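PDB 3H20: replication protein B from Plasmid RSF1010, which acts as a primase, making short primers on single-stranded DNA that start leading-strand replication of the plasmid. Local coordinates for residues F82-M87 with R92-V97. Sequence-based numbering, arbitrary orientation.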
ATOM      1  N   PHE A  82     -14.710  21.253 -14.201  1.00 31.43           N
ATOM      2  CA  PHE A  82     -15.753  20.364 -14.719  1.00 31.45           C
ATOM      3  C   PHE A  82     -15.928  19.113 -13.862  1.00 30.76           C
ATOM      4  O   PHE A  82     -17.057  18.641 -13.668  1.00 30.48           O
ATOM      5  CB  PHE A  82     -15.451  19.977 -16.176  1.00 32.12           C
ATOM      6  CG  PHE A  82     -15.255  21.160 -17.087  1.00 33.43           C
ATOM      7  CD1 PHE A  82     -16.348  21.805 -17.652  1.00 34.24           C
ATOM      8  CD2 PHE A  82     -13.972  21.639 -17.364  1.00 35.78           C
ATOM      9  CE1 PHE A  82     -16.180  22.896 -18.491  1.00 35.27           C
ATOM     10  CE2 PHE A  82     -13.786  22.742 -18.195  1.00 36.94           C
ATOM     11  CZ  PHE A  82     -14.896  23.369 -18.765  1.00 36.25           C
ATOM     12  N   ASP A  83     -14.814  18.570 -13.365  1.00 30.32           N
ATOM     13  CA  ASP A  83     -14.844  17.457 -12.407  1.00 30.08           C
ATOM     14  C   ASP A  83     -15.631  17.834 -11.150  1.00 30.35           C
ATOM     15  O   ASP A  83     -16.396  17.025 -10.633  1.00 30.30           O
ATOM     16  CB  ASP A  83     -13.422  17.062 -11.969  1.00 29.79           C
ATOM     17  CG  ASP A  83     -12.600  16.424 -13.079  1.00 30.71           C
ATOM     18  OD1 ASP A  83     -13.174  15.823 -14.023  1.00 30.90           O
ATOM     19  OD2 ASP A  83     -11.349  16.539 -13.005  1.00 29.78           O
ATOM     20  N   LEU A  84     -15.431  19.063 -10.658  1.00 30.25           N
ATOM     21  CA  LEU A  84     -16.158  19.552  -9.473  1.00 31.44           C
ATOM     22  C   LEU A  84     -17.667  19.677  -9.709  1.00 31.36           C
ATOM     23  O   LEU A  84     -18.463  19.389  -8.808  1.00 31.38           O
ATOM     24  CB  LEU A  84     -15.578  20.891  -8.997  1.00 31.38           C
ATOM     25  CG  LEU A  84     -14.176  20.795  -8.386  1.00 33.38           C
ATOM     26  CD1 LEU A  84     -13.492  22.160  -8.378  1.00 35.41           C
ATOM     27  CD2 LEU A  84     -14.260  20.218  -6.974  1.00 33.80           C
ATOM     28  N   ASP A  85     -18.042  20.134 -10.905  1.00 31.40           N
ATOM     29  CA  ASP A  85     -19.447  20.182 -11.340  1.00 31.56           C
ATOM     30  C   ASP A  85     -20.103  18.801 -11.264  1.00 31.89           C
ATOM     31  O   ASP A  85     -21.232  18.656 -10.773  1.00 31.71           O
ATOM     32  CB  ASP A  85     -19.557  20.698 -12.781  1.00 31.43           C
ATOM     33  CG  ASP A  85     -19.154  22.162 -12.940  1.00 32.70           C
ATOM     34  OD1 ASP A  85     -19.319  22.955 -12.005  1.00 33.28           O
ATOM     35  OD2 ASP A  85     -18.693  22.527 -14.043  1.00 34.05           O
ATOM     36  N   ASP A  86     -19.403  17.788 -11.775  1.00 31.66           N
ATOM     37  CA  ASP A  86     -19.879  16.408 -11.706  1.00 31.92           C
ATOM     38  C   ASP A  86     -20.002  15.913 -10.259  1.00 31.92           C
ATOM     39  O   ASP A  86     -21.015  15.325  -9.895  1.00 31.45           O
ATOM     40  CB  ASP A  86     -18.975  15.480 -12.532  1.00 31.97           C
ATOM     41  CG  ASP A  86     -19.153  15.668 -14.031  1.00 32.53           C
ATOM     42  OD1 ASP A  86     -20.062  16.424 -14.438  1.00 32.31           O
ATOM     43  OD2 ASP A  86     -18.391  15.050 -14.814  1.00 33.38           O
ATOM     44  N   MET A  87     -18.972  16.161  -9.447  1.00 32.25           N
ATOM     45  CA  MET A  87     -18.970  15.759  -8.025  1.00 32.87           C
ATOM     46  C   MET A  87     -20.200  16.277  -7.282  1.00 32.86           C
ATOM     47  O   MET A  87     -20.906  15.507  -6.611  1.00 34.21           O
ATOM     48  CB  MET A  87     -17.677  16.222  -7.324  1.00 32.36           C
ATOM     49  CG  MET A  87     -16.391  15.495  -7.811  1.00 32.80           C
ATOM     50  SD  MET A  87     -14.894  16.086  -6.963  1.00 35.23           S
ATOM     51  CE  MET A  87     -15.200  15.492  -5.294  1.00 33.63           C
ATOM     52  N   ARG A  92     -21.339  14.158  -4.204  1.00 32.06           N
ATOM     53  CA  ARG A  92     -19.972  14.210  -3.648  1.00 31.77           C
ATOM     54  C   ARG A  92     -19.557  15.680  -3.449  1.00 31.82           C
ATOM     55  O   ARG A  92     -18.457  16.090  -3.856  1.00 31.93           O
ATOM     56  CB  ARG A  92     -18.967  13.497  -4.565  1.00 31.92           C
ATOM     57  CG  ARG A  92     -18.978  11.950  -4.492  1.00 31.24           C
ATOM     58  CD  ARG A  92     -20.217  11.331  -5.149  1.00 31.88           C
ATOM     59  NE  ARG A  92     -19.979   9.907  -5.420  1.00 31.81           N
ATOM     60  CZ  ARG A  92     -20.931   8.980  -5.517  1.00 31.93           C
ATOM     61  NH1 ARG A  92     -22.222   9.309  -5.380  1.00 29.72           N
ATOM     62  NH2 ARG A  92     -20.584   7.720  -5.760  1.00 28.02           N
ATOM     63  N   GLU A  93     -20.438  16.461  -2.832  1.00 32.04           N
ATOM     64  CA  GLU A  93     -20.199  17.902  -2.639  1.00 32.52           C
ATOM     65  C   GLU A  93     -18.956  18.085  -1.758  1.00 32.90           C
ATOM     66  O   GLU A  93     -18.858  17.465  -0.693  1.00 33.64           O
ATOM     67  CB  GLU A  93     -21.395  18.603  -1.960  1.00 32.45           C
ATOM     68  CG  GLU A  93     -22.748  18.487  -2.678  1.00 32.81           C
ATOM     69  CD  GLU A  93     -23.586  17.292  -2.209  1.00 33.57           C
ATOM     70  OE1 GLU A  93     -23.024  16.304  -1.679  1.00 33.42           O
ATOM     71  OE2 GLU A  93     -24.821  17.352  -2.375  1.00 33.99           O
ATOM     72  N   PRO A  94     -18.027  18.926  -2.202  1.00 33.26           N
ATOM     73  CA  PRO A  94     -16.823  19.228  -1.420  1.00 33.00           C
ATOM     74  C   PRO A  94     -17.160  19.952  -0.121  1.00 32.98           C
ATOM     75  O   PRO A  94     -18.040  20.813  -0.105  1.00 32.39           O
ATOM     76  CB  PRO A  94     -16.032  20.151  -2.348  1.00 33.33           C
ATOM     77  CG  PRO A  94     -16.457  19.755  -3.716  1.00 34.21           C
ATOM     78  CD  PRO A  94     -17.905  19.370  -3.602  1.00 33.19           C
ATOM     79  N   ALA A  95     -16.462  19.603   0.954  1.00 32.68           N
ATOM     80  CA  ALA A  95     -16.499  20.391   2.180  1.00 32.61           C
ATOM     81  C   ALA A  95     -15.641  21.645   2.056  1.00 32.72           C
ATOM     82  O   ALA A  95     -15.904  22.657   2.706  1.00 33.43           O
ATOM     83  CB  ALA A  95     -16.046  19.550   3.365  1.00 32.58           C
ATOM     84  N   LEU A  96     -14.612  21.571   1.218  1.00 32.66           N
ATOM     85  CA  LEU A  96     -13.891  22.762   0.782  1.00 32.78           C
ATOM     86  C   LEU A  96     -13.154  22.512  -0.529  1.00 32.84           C
ATOM     87  O   LEU A  96     -12.826  21.371  -0.859  1.00 32.54           O
ATOM     88  CB  LEU A  96     -12.906  23.217   1.861  1.00 32.77           C
ATOM     89  CG  LEU A  96     -11.885  22.178   2.328  1.00 34.27           C
ATOM     90  CD1 LEU A  96     -10.547  22.835   2.629  1.00 35.91           C
ATOM     91  CD2 LEU A  96     -12.404  21.425   3.544  1.00 35.15           C
ATOM     92  N   VAL A  97     -12.896  23.583  -1.271  1.00 32.87           N
ATOM     93  CA  VAL A  97     -12.142  23.487  -2.528  1.00 32.80           C
ATOM     94  C   VAL A  97     -10.965  24.460  -2.478  1.00 32.77           C
ATOM     95  O   VAL A  97     -11.130  25.627  -2.112  1.00 32.24           O
ATOM     96  CB  VAL A  97     -13.041  23.817  -3.761  1.00 33.19           C
ATOM     97  CG1 VAL A  97     -12.232  23.784  -5.084  1.00 32.85           C
ATOM     98  CG2 VAL A  97     -14.223  22.844  -3.854  1.00 33.67           C
TER
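Helix 81-89 is the crossover of a split beta-alpha-beta unit, and here it meets the chain that leads from it into strand 96-99. Where the two segments come nearest, the carbonyl oxygen of Met-87 accepts the backbone N-H of Arg-92, with 2.8 Å from O to N. The bond is bent, 143° at the hydrogen, and the donor stands 31° from the carbonyl plane. It ties the last turn of the helix to the returning chain.

The side chain of Met-87 also lines the carbonyl of the same residue, Arg-92: its CB and, after a bend at chi3 (67°), its CE each lie 3.6 Å from Arg-92 O. The side chain also touches Leu-79 and Val-109 of the sheet. Arg-92 puts its CB 3.5 Å from Met-87 O, but its guanidinium leads elsewhere, to a salt bridge with Glu-130 and a hydrogen bond to Glu-90 O.

One helical turn earlier, Leu-84 divides its methyls. CD1 meets Val-97 CG1 end-on at 3.9 Å, whereas CD2 lies 4.0 Å from Pro-94 CG on the proline ring and also approaches Val-97 CG2. With CG1 anti to its backbone N and CG2 beside that N, Val-97 turns both methyls to the leucine fork. Tyr-105 and Leu-79 extend this apolar layer.

Ala-95 and Leu-96 form a classic beta bulge opposite Trp-108 as the strand begins. Through Leu-84 and Met-87 the helix lies on the sheet, and antiparallel strand 104-110, between the parallel strands 73-79 and 96-99, makes this a split beta-alpha-beta unit.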